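Local coordinates for L-amino acid deaminase (Proteus vulgaris, PDB 5HXW), which is a membrane-bound FAD flavoprotein that probably deaminates L-amino acids oxidatively, at residues L257-Q261 against V299-V305; A397-N401 against S450-F454. One frame throughout, in Å; residues are numbered along the deposited sequence.

Interaction 1: residues L257-Q261 against V299-V305; sequences LPAYQ and VIVAPVV. With 16A (cetyl-trimethyl-ammonium), chain J.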
ATOM      1  N   LEU A 257       3.592  13.375  -2.912  1.00 62.22           N
ATOM      2  CA  LEU A 257       3.709  13.511  -4.356  1.00 62.01           C
ATOM      3  C   LEU A 257       3.317  12.204  -5.037  1.00 61.37           C
ATOM      4  O   LEU A 257       3.590  11.131  -4.492  1.00 60.39           O
ATOM      5  CB  LEU A 257       5.127  13.944  -4.762  1.00 62.24           C
ATOM      6  CG  LEU A 257       5.550  15.393  -4.474  1.00 62.88           C
ATOM      7  CD1 LEU A 257       6.935  15.663  -5.037  1.00 62.73           C
ATOM      8  CD2 LEU A 257       4.557  16.401  -5.040  1.00 62.99           C
ATOM      9  N   PRO A 258       2.662  12.289  -6.218  1.00 61.54           N
ATOM     10  CA  PRO A 258       2.285  11.078  -6.950  1.00 61.06           C
ATOM     11  C   PRO A 258       3.482  10.289  -7.488  1.00 61.18           C
ATOM     12  O   PRO A 258       4.508  10.867  -7.851  1.00 61.16           O
ATOM     13  CB  PRO A 258       1.433  11.612  -8.105  1.00 61.16           C
ATOM     14  CG  PRO A 258       1.888  13.015  -8.291  1.00 62.09           C
ATOM     15  CD  PRO A 258       2.177  13.501  -6.904  1.00 62.10           C
ATOM     16  N   ALA A 259       3.331   8.968  -7.508  1.00 61.65           N
ATOM     17  CA  ALA A 259       4.291   8.054  -8.117  1.00 62.13           C
ATOM     18  C   ALA A 259       3.529   6.972  -8.875  1.00 62.68           C
ATOM     19  O   ALA A 259       2.434   6.576  -8.469  1.00 63.51           O
ATOM     20  CB  ALA A 259       5.182   7.439  -7.053  1.00 61.75           C
ATOM     21  N   TYR A 260       4.105   6.503  -9.975  1.00 63.31           N
ATOM     22  CA  TYR A 260       3.483   5.475 -10.802  1.00 64.30           C
ATOM     23  C   TYR A 260       4.431   4.321 -11.092  1.00 64.74           C
ATOM     24  O   TYR A 260       5.637   4.522 -11.265  1.00 65.61           O
ATOM     25  CB  TYR A 260       2.973   6.080 -12.112  1.00 66.06           C
ATOM     26  CG  TYR A 260       1.674   6.822 -11.959  1.00 67.61           C
ATOM     27  CD1 TYR A 260       1.653   8.183 -11.625  1.00 68.74           C
ATOM     28  CD2 TYR A 260       0.450   6.167 -12.135  1.00 68.77           C
ATOM     29  CE1 TYR A 260       0.452   8.868 -11.474  1.00 69.08           C
ATOM     30  CE2 TYR A 260      -0.754   6.846 -11.992  1.00 68.66           C
ATOM     31  CZ  TYR A 260      -0.748   8.191 -11.660  1.00 68.98           C
ATOM     32  OH  TYR A 260      -1.939   8.861 -11.517  1.00 71.01           O
ATOM     33  N   GLN A 261       3.870   3.114 -11.135  1.00 64.32           N
ATOM     34  CA  GLN A 261       4.614   1.915 -11.507  1.00 64.68           C
ATOM     35  C   GLN A 261       3.719   0.931 -12.250  1.00 64.61           C
ATOM     36  O   GLN A 261       2.616   0.604 -11.797  1.00 63.88           O
ATOM     37  CB  GLN A 261       5.239   1.247 -10.280  1.00 64.69           C
ATOM     38  CG  GLN A 261       6.225   0.138 -10.620  1.00 66.95           C
ATOM     39  CD  GLN A 261       6.765  -0.578  -9.398  1.00 67.41           C
ATOM     40  OE1 GLN A 261       6.033  -0.871  -8.450  1.00 67.09           O
ATOM     41  NE2 GLN A 261       8.059  -0.867  -9.418  1.00 68.55           N
ATOM     42  N   VAL A 299      11.464   0.478 -12.083  1.00 72.62           N
ATOM     43  CA  VAL A 299      11.304   1.911 -12.371  1.00 71.15           C
ATOM     44  C   VAL A 299      10.002   2.513 -11.821  1.00 68.85           C
ATOM     45  O   VAL A 299       8.900   2.083 -12.181  1.00 68.49           O
ATOM     46  CB  VAL A 299      11.463   2.194 -13.892  1.00 72.51           C
ATOM     47  CG1 VAL A 299      11.210   3.660 -14.219  1.00 72.08           C
ATOM     48  CG2 VAL A 299      12.853   1.788 -14.372  1.00 74.74           C
ATOM     49  N   ILE A 300      10.162   3.502 -10.940  1.00 66.92           N
ATOM     50  CA  ILE A 300       9.061   4.320 -10.418  1.00 64.76           C
ATOM     51  C   ILE A 300       9.025   5.647 -11.187  1.00 64.11           C
ATOM     52  O   ILE A 300      10.039   6.342 -11.290  1.00 63.71           O
ATOM     53  CB  ILE A 300       9.203   4.588  -8.890  1.00 64.48           C
ATOM     54  CG1 ILE A 300       9.422   3.286  -8.086  1.00 64.65           C
ATOM     55  CG2 ILE A 300       8.031   5.407  -8.349  1.00 63.39           C
ATOM     56  CD1 ILE A 300       8.243   2.332  -8.003  1.00 64.15           C
ATOM     57  N   VAL A 301       7.855   5.981 -11.727  1.00 62.50           N
ATOM     58  CA  VAL A 301       7.658   7.216 -12.485  1.00 62.46           C
ATOM     59  C   VAL A 301       6.970   8.255 -11.598  1.00 61.07           C
ATOM     60  O   VAL A 301       5.850   8.037 -11.137  1.00 60.56           O
ATOM     61  CB  VAL A 301       6.865   6.959 -13.799  1.00 62.52           C
ATOM     62  CG1 VAL A 301       6.391   8.259 -14.433  1.00 62.97           C
ATOM     63  CG2 VAL A 301       7.711   6.184 -14.796  1.00 63.15           C
ATOM     64  N   ALA A 302       7.655   9.371 -11.350  1.00 60.69           N
ATOM     65  CA  ALA A 302       7.061  10.502 -10.633  1.00 60.01           C
ATOM     66  C   ALA A 302       6.638  11.607 -11.612  1.00 59.61           C
ATOM     67  O   ALA A 302       7.500  12.299 -12.175  1.00 60.02           O
ATOM     68  CB  ALA A 302       8.012  11.040  -9.566  1.00 60.60           C
ATOM     69  N   PRO A 303       5.311  11.762 -11.834  1.00 58.53           N
ATOM     70  CA  PRO A 303       4.841  12.833 -12.721  1.00 58.88           C
ATOM     71  C   PRO A 303       4.957  14.206 -12.065  1.00 59.34           C
ATOM     72  O   PRO A 303       4.813  14.324 -10.845  1.00 59.07           O
ATOM     73  CB  PRO A 303       3.373  12.479 -12.970  1.00 58.25           C
ATOM     74  CG  PRO A 303       2.962  11.676 -11.783  1.00 57.77           C
ATOM     75  CD  PRO A 303       4.192  10.965 -11.288  1.00 57.34           C
ATOM     76  N   VAL A 304       5.231  15.222 -12.878  1.00 60.24           N
ATOM     77  CA  VAL A 304       5.290  16.608 -12.422  1.00 61.04           C
ATOM     78  C   VAL A 304       3.864  17.091 -12.150  1.00 61.07           C
ATOM     79  O   VAL A 304       3.014  17.048 -13.039  1.00 61.29           O
ATOM     80  CB  VAL A 304       5.993  17.524 -13.456  1.00 62.18           C
ATOM     81  CG1 VAL A 304       6.052  18.968 -12.968  1.00 63.47           C
ATOM     82  CG2 VAL A 304       7.399  17.023 -13.754  1.00 62.40           C
ATOM     83  N   VAL A 305       3.614  17.510 -10.910  1.00 60.86           N
ATOM     84  CA  VAL A 305       2.358  18.166 -10.518  1.00 60.79           C
ATOM     85  C   VAL A 305       2.634  19.594 -10.027  1.00 62.10           C
ATOM     86  O   VAL A 305       3.792  20.024 -10.001  1.00 62.80           O
ATOM     87  CB  VAL A 305       1.554  17.344  -9.472  1.00 60.23           C
ATOM     88  CG1 VAL A 305       0.952  16.099 -10.113  1.00 58.54           C
ATOM     89  CG2 VAL A 305       2.403  16.991  -8.252  1.00 59.84           C
TER
HETATM   90  C1  16A J 504      12.301  17.583  -8.141  1.00 71.89           C
HETATM   91  C2  16A J 504      11.003  16.834  -7.935  1.00 71.35           C
HETATM   92  C3  16A J 504      11.246  15.516  -7.209  1.00 71.04           C
HETATM   93  C4  16A J 504       9.973  14.680  -7.165  1.00 71.12           C
HETATM   94  C5  16A J 504      10.291  13.204  -6.968  1.00 70.98           C
HETATM   95  C6  16A J 504       9.187  12.519  -6.174  1.00 72.03           C
HETATM   96  C7  16A J 504       9.597  11.110  -5.764  1.00 72.72           C
HETATM   97  C8  16A J 504       8.381  10.197  -5.687  1.00 73.26           C
HETATM   98  C9  16A J 504       8.553   9.170  -4.576  1.00 77.17           C
HETATM   99  C10 16A J 504       8.657   7.758  -5.143  1.00 79.77           C
HETATM  100  C11 16A J 504       9.666   6.920  -4.368  1.00 81.98           C
HETATM  101  C12 16A J 504       8.962   5.922  -3.454  1.00 85.58           C
HETATM  102  C13 16A J 504       9.321   4.485  -3.811  1.00 87.78           C
HETATM  103  C14 16A J 504       8.359   3.508  -3.142  1.00 89.21           C
HETATM  104  C15 16A J 504       7.970   2.379  -4.092  1.00 89.62           C
HETATM  105  C16 16A J 504       7.729   1.076  -3.315  1.00 89.70           C
HETATM  106  N1  16A J 504       6.739   0.123  -3.881  1.00 89.70           N
HETATM  107  C17 16A J 504       6.768  -1.090  -3.055  1.00 90.38           C
HETATM  108  C18 16A J 504       5.364   0.638  -3.828  1.00 89.57           C
HETATM  109  C19 16A J 504       7.061  -0.284  -5.260  1.00 88.61           C
HETATM  110  O   HOH W   1       5.402  13.581  -8.135  1.00 53.65           O

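Interaction 2: residues A397-N401 against S450-F454; sequences APDEN and SLYRF. With 16A (cetyl-trimethyl-ammonium), chain J.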
ATOM      1  N   ALA A 397       5.403  10.421   0.960  1.00 62.46           N
ATOM      2  CA  ALA A 397       5.960  11.532   1.737  1.00 63.70           C
ATOM      3  C   ALA A 397       7.483  11.668   1.507  1.00 64.95           C
ATOM      4  O   ALA A 397       8.112  10.700   1.080  1.00 64.82           O
ATOM      5  CB  ALA A 397       5.651  11.322   3.213  1.00 64.39           C
ATOM      6  N   PRO A 398       8.078  12.863   1.783  1.00 66.69           N
ATOM      7  CA  PRO A 398       9.521  13.107   1.550  1.00 67.84           C
ATOM      8  C   PRO A 398      10.513  12.058   2.085  1.00 68.72           C
ATOM      9  O   PRO A 398      11.520  11.789   1.425  1.00 69.73           O
ATOM     10  CB  PRO A 398       9.763  14.453   2.240  1.00 69.03           C
ATOM     11  CG  PRO A 398       8.465  15.160   2.106  1.00 68.89           C
ATOM     12  CD  PRO A 398       7.399  14.106   2.217  1.00 67.45           C
ATOM     13  N   ASP A 399      10.236  11.484   3.258  1.00 68.88           N
ATOM     14  CA  ASP A 399      11.135  10.494   3.872  1.00 69.85           C
ATOM     15  C   ASP A 399      10.741   9.038   3.592  1.00 69.64           C
ATOM     16  O   ASP A 399      11.320   8.111   4.168  1.00 69.77           O
ATOM     17  CB  ASP A 399      11.310  10.751   5.384  1.00 70.50           C
ATOM     18  CG  ASP A 399       9.996  10.700   6.170  1.00 69.76           C
ATOM     19  OD1 ASP A 399       8.952  10.246   5.648  1.00 67.55           O
ATOM     20  OD2 ASP A 399      10.018  11.125   7.342  1.00 71.59           O
ATOM     21  N   GLU A 400       9.750   8.863   2.710  1.00 69.50           N
ATOM     22  CA  GLU A 400       9.260   7.553   2.238  1.00 69.81           C
ATOM     23  C   GLU A 400       8.535   6.714   3.315  1.00 68.77           C
ATOM     24  O   GLU A 400       8.259   5.528   3.113  1.00 67.33           O
ATOM     25  CB  GLU A 400      10.396   6.763   1.560  1.00 72.77           C
ATOM     26  CG  GLU A 400       9.983   5.966   0.330  1.00 75.10           C
ATOM     27  CD  GLU A 400      11.131   5.177  -0.282  1.00 77.40           C
ATOM     28  OE1 GLU A 400      12.279   5.684  -0.306  1.00 79.62           O
ATOM     29  OE2 GLU A 400      10.878   4.045  -0.748  1.00 77.16           O
ATOM     30  N   ASN A 401       8.211   7.349   4.440  1.00 68.65           N
ATOM     31  CA  ASN A 401       7.531   6.701   5.562  1.00 68.12           C
ATOM     32  C   ASN A 401       6.050   7.093   5.657  1.00 66.69           C
ATOM     33  O   ASN A 401       5.681   8.180   5.203  1.00 67.02           O
ATOM     34  CB  ASN A 401       8.265   7.014   6.872  1.00 70.09           C
ATOM     35  CG  ASN A 401       9.623   6.337   6.961  1.00 71.03           C
ATOM     36  OD1 ASN A 401       9.937   5.422   6.196  1.00 70.35           O
ATOM     37  ND2 ASN A 401      10.439   6.786   7.907  1.00 72.79           N
ATOM     38  N   SER A 450       4.100  10.743  12.315  1.00 76.55           N
ATOM     39  CA  SER A 450       3.406  12.011  12.561  1.00 77.55           C
ATOM     40  C   SER A 450       3.363  12.911  11.327  1.00 77.22           C
ATOM     41  O   SER A 450       4.300  12.930  10.527  1.00 77.84           O
ATOM     42  CB  SER A 450       4.066  12.758  13.723  1.00 79.36           C
ATOM     43  OG  SER A 450       3.326  13.913  14.079  1.00 80.47           O
ATOM     44  N   LEU A 451       2.265  13.650  11.194  1.00 77.08           N
ATOM     45  CA  LEU A 451       2.064  14.597  10.098  1.00 76.92           C
ATOM     46  C   LEU A 451       2.942  15.845  10.252  1.00 78.57           C
ATOM     47  O   LEU A 451       3.263  16.514   9.266  1.00 78.81           O
ATOM     48  CB  LEU A 451       0.576  14.972  10.009  1.00 76.80           C
ATOM     49  CG  LEU A 451      -0.009  16.022   9.049  1.00 76.97           C
ATOM     50  CD1 LEU A 451       0.263  15.725   7.578  1.00 75.25           C
ATOM     51  CD2 LEU A 451      -1.503  16.158   9.298  1.00 77.47           C
ATOM     52  N   TYR A 452       3.345  16.129  11.489  1.00 80.16           N
ATOM     53  CA  TYR A 452       4.039  17.370  11.834  1.00 82.44           C
ATOM     54  C   TYR A 452       5.559  17.189  11.979  1.00 83.54           C
ATOM     55  O   TYR A 452       6.226  17.958  12.679  1.00 86.17           O
ATOM     56  CB  TYR A 452       3.396  17.990  13.088  1.00 84.02           C
ATOM     57  CG  TYR A 452       1.887  18.111  12.982  1.00 83.43           C
ATOM     58  CD1 TYR A 452       1.296  19.196  12.321  1.00 83.66           C
ATOM     59  CD2 TYR A 452       1.047  17.124  13.519  1.00 82.87           C
ATOM     60  CE1 TYR A 452      -0.087  19.302  12.207  1.00 83.82           C
ATOM     61  CE2 TYR A 452      -0.338  17.221  13.409  1.00 82.65           C
ATOM     62  CZ  TYR A 452      -0.899  18.309  12.755  1.00 83.25           C
ATOM     63  OH  TYR A 452      -2.268  18.409  12.646  1.00 83.16           O
ATOM     64  N   ARG A 453       6.090  16.178  11.287  1.00 82.49           N
ATOM     65  CA  ARG A 453       7.525  15.864  11.286  1.00 83.18           C
ATOM     66  C   ARG A 453       8.295  16.583  10.169  1.00 83.56           C
ATOM     67  O   ARG A 453       9.523  16.476  10.086  1.00 84.01           O
ATOM     68  CB  ARG A 453       7.745  14.339  11.218  1.00 81.58           C
ATOM     69  CG  ARG A 453       7.441  13.677   9.875  1.00 79.24           C
ATOM     70  CD  ARG A 453       7.569  12.167   9.981  1.00 78.47           C
ATOM     71  NE  ARG A 453       7.501  11.482   8.686  1.00 76.89           N
ATOM     72  CZ  ARG A 453       6.433  10.843   8.205  1.00 75.63           C
ATOM     73  NH1 ARG A 453       5.298  10.789   8.891  1.00 75.49           N
ATOM     74  NH2 ARG A 453       6.499  10.254   7.019  1.00 74.23           N
ATOM     75  N   PHE A 454       7.568  17.312   9.323  1.00 83.75           N
ATOM     76  CA  PHE A 454       8.136  17.929   8.122  1.00 85.01           C
ATOM     77  C   PHE A 454       8.416  19.427   8.273  1.00 87.82           C
ATOM     78  O   PHE A 454       8.958  20.058   7.362  1.00 89.01           O
ATOM     79  CB  PHE A 454       7.233  17.670   6.907  1.00 83.07           C
ATOM     80  CG  PHE A 454       6.987  16.212   6.631  1.00 80.86           C
ATOM     81  CD1 PHE A 454       7.984  15.409   6.067  1.00 80.41           C
ATOM     82  CD2 PHE A 454       5.749  15.636   6.926  1.00 79.82           C
ATOM     83  CE1 PHE A 454       7.753  14.060   5.815  1.00 79.07           C
ATOM     84  CE2 PHE A 454       5.510  14.289   6.669  1.00 78.46           C
ATOM     85  CZ  PHE A 454       6.513  13.504   6.111  1.00 77.70           C
ATOM     86  OXT PHE A 454       8.122  20.043   9.300  1.00 89.63           O
TER
HETATM   87  C1  16A J 504      12.301  17.583  -8.141  1.00 71.89           C
HETATM   88  C2  16A J 504      11.003  16.834  -7.935  1.00 71.35           C
HETATM   89  C3  16A J 504      11.246  15.516  -7.209  1.00 71.04           C
HETATM   90  C4  16A J 504       9.973  14.680  -7.165  1.00 71.12           C
HETATM   91  C5  16A J 504      10.291  13.204  -6.968  1.00 70.98           C
HETATM   92  C6  16A J 504       9.187  12.519  -6.174  1.00 72.03           C
HETATM   93  C7  16A J 504       9.597  11.110  -5.764  1.00 72.72           C
HETATM   94  C8  16A J 504       8.381  10.197  -5.687  1.00 73.26           C
HETATM   95  C9  16A J 504       8.553   9.170  -4.576  1.00 77.17           C
HETATM   96  C10 16A J 504       8.657   7.758  -5.143  1.00 79.77           C
HETATM   97  C11 16A J 504       9.666   6.920  -4.368  1.00 81.98           C
HETATM   98  C12 16A J 504       8.962   5.922  -3.454  1.00 85.58           C
HETATM   99  C13 16A J 504       9.321   4.485  -3.811  1.00 87.78           C
HETATM  100  C14 16A J 504       8.359   3.508  -3.142  1.00 89.21           C
HETATM  101  C15 16A J 504       7.970   2.379  -4.092  1.00 89.62           C
HETATM  102  C16 16A J 504       7.729   1.076  -3.315  1.00 89.70           C
HETATM  103  N1  16A J 504       6.739   0.123  -3.881  1.00 89.70           N
HETATM  104  C17 16A J 504       6.768  -1.090  -3.055  1.00 90.38           C
HETATM  105  C18 16A J 504       5.364   0.638  -3.828  1.00 89.57           C
HETATM  106  C19 16A J 504       7.061  -0.284  -5.260  1.00 88.61           C

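Interaction 1: residues L257-Q261 against V299-V305
Tyr260 and Val301 form an antiparallel hydrogen-bonded pair. Tyr260 N donates to Val301 O at 2.6 Å, and Val301 N donates to Tyr260 O at 2.7 Å. The second bond is nearly straight (170°) and lies in the carbonyl plane. This is a single bridge, and the strands are splayed, with 143° between their directions.

Packing is close on both faces beside it. On one, Pro303 meets the edge of the Tyr260 ring, with Pro303 CG 3.7 Å from Tyr260 CD1. The two side chains cross at about a right angle. On the other face, Ala259 CB packs on Ile300 CG2. Ile300 CD1 sits over the flat face of the Gln261 amide, 3.5 Å from Gln261 CD. With chi1 at -170° and the rest of the chain extended, Gln261 carries OE1 to within 3.4 Å of C19 of the cetyl-trimethyl-ammonium. The detergent tail runs on past Ala259, Ala302 and Leu257, whose CD1 is 3.8 Å from C4. Gln261 also touches FAD and so belongs to both pockets.

The looser end lies beyond Ala302. There a water links the backbones, donating to Pro258 O and Pro303 O, 2.9 Å from each. Side chains bridge the rest: Pro258 reaches tip to tip toward Val305, its CG 3.7 Å from Val305 CG1, and Leu257 CD2 meets Val305 CG2.

The contact joins neighbouring strands 257-266 and 293-303 of the large mixed sheet. Strand 386-396 pairs with the first and strand 326-329 with the second, while Gln333 of helix 332-339 touches Tyr260 and Pro303.

Interaction 2: residues A397-N401 against S450-F454
Ala397 meets the ring of the C-terminal residue, with Ala397 CB 3.7 Å from Phe454 CZ. The same methyl is near Arg453 NH2. Pro398 follows and crosses the Phe454 side chain obliquely. Its CD is the nearest atom, 3.6 Å from Phe454 CE1. Arg453 CG sits over the centre of the Phe454 ring, and Phe454 CZ lies over one face of the Arg453 guanidinium, toward its rim. The ring thus lies along the arginine side chain and brings the apolar patch up to the charged one.

Asp399 makes the main polar contact. Arg453 grips its carboxylate side-on in a bidentate salt bridge. Arg453 NH2 donates to Asp399 OD1 at 2.8 Å, and Arg453 NE donates to Asp399 OD2 at 2.9 Å. Both oxygens use their syn lone pairs, and the NH2 bond is almost straight (174°). The carboxylate and guanidinium planes are only 9° apart. A chi1 of 59° sets Asp399 CG between the backbone N and the carbonyl carbon, which keeps OD1 near the Asn401 amide.

Two local motifs shape this loop. Residues Ala397 to Glu400 form a type I beta turn, closed by a bond from Glu400 N to Ala397 O. An Asx turn overlaps it, as Asp399 OD1 accepts from Asn401 N at 3.2 Å. That donor comes from above the carboxylate plane. OD1 is thus held by two donors, and the backbone helps to position the carboxylate for the arginine.

Glu400 points away from the C-terminal segment. Its OE2 approaches the cetyl-trimethyl-ammonium tail instead, 3.5 Å from C13.

Asn401 O accepts a weak bond from Arg453 NH2. Arg453 NH1 turns back to Ser450 O at 2.9 Å and also bonds to Pro402 O. Leu451 and Arg453 touch Ile403 of strand 403-406.

Interaction 1 closes before interaction 2 opens along the chain. Their centres are 18 Å apart and their nearest atoms about 5 Å, without touching. Strand 386-396 links them: it pairs with strand 257-266 of interaction 1 in the large mixed sheet, then leads straight into the loop 397-401. That loop runs on to strand 403-406, an outermost strand of the six-stranded sheet. Interaction 2 thus ties the connection between the two sheets to the chain terminus. Both interactions touch the same cetyl-trimethyl-ammonium molecule, through different residues. The sheet and the loop that follows strand 386-396 each supply part of this detergent's pocket, and interaction 1 also reaches FAD.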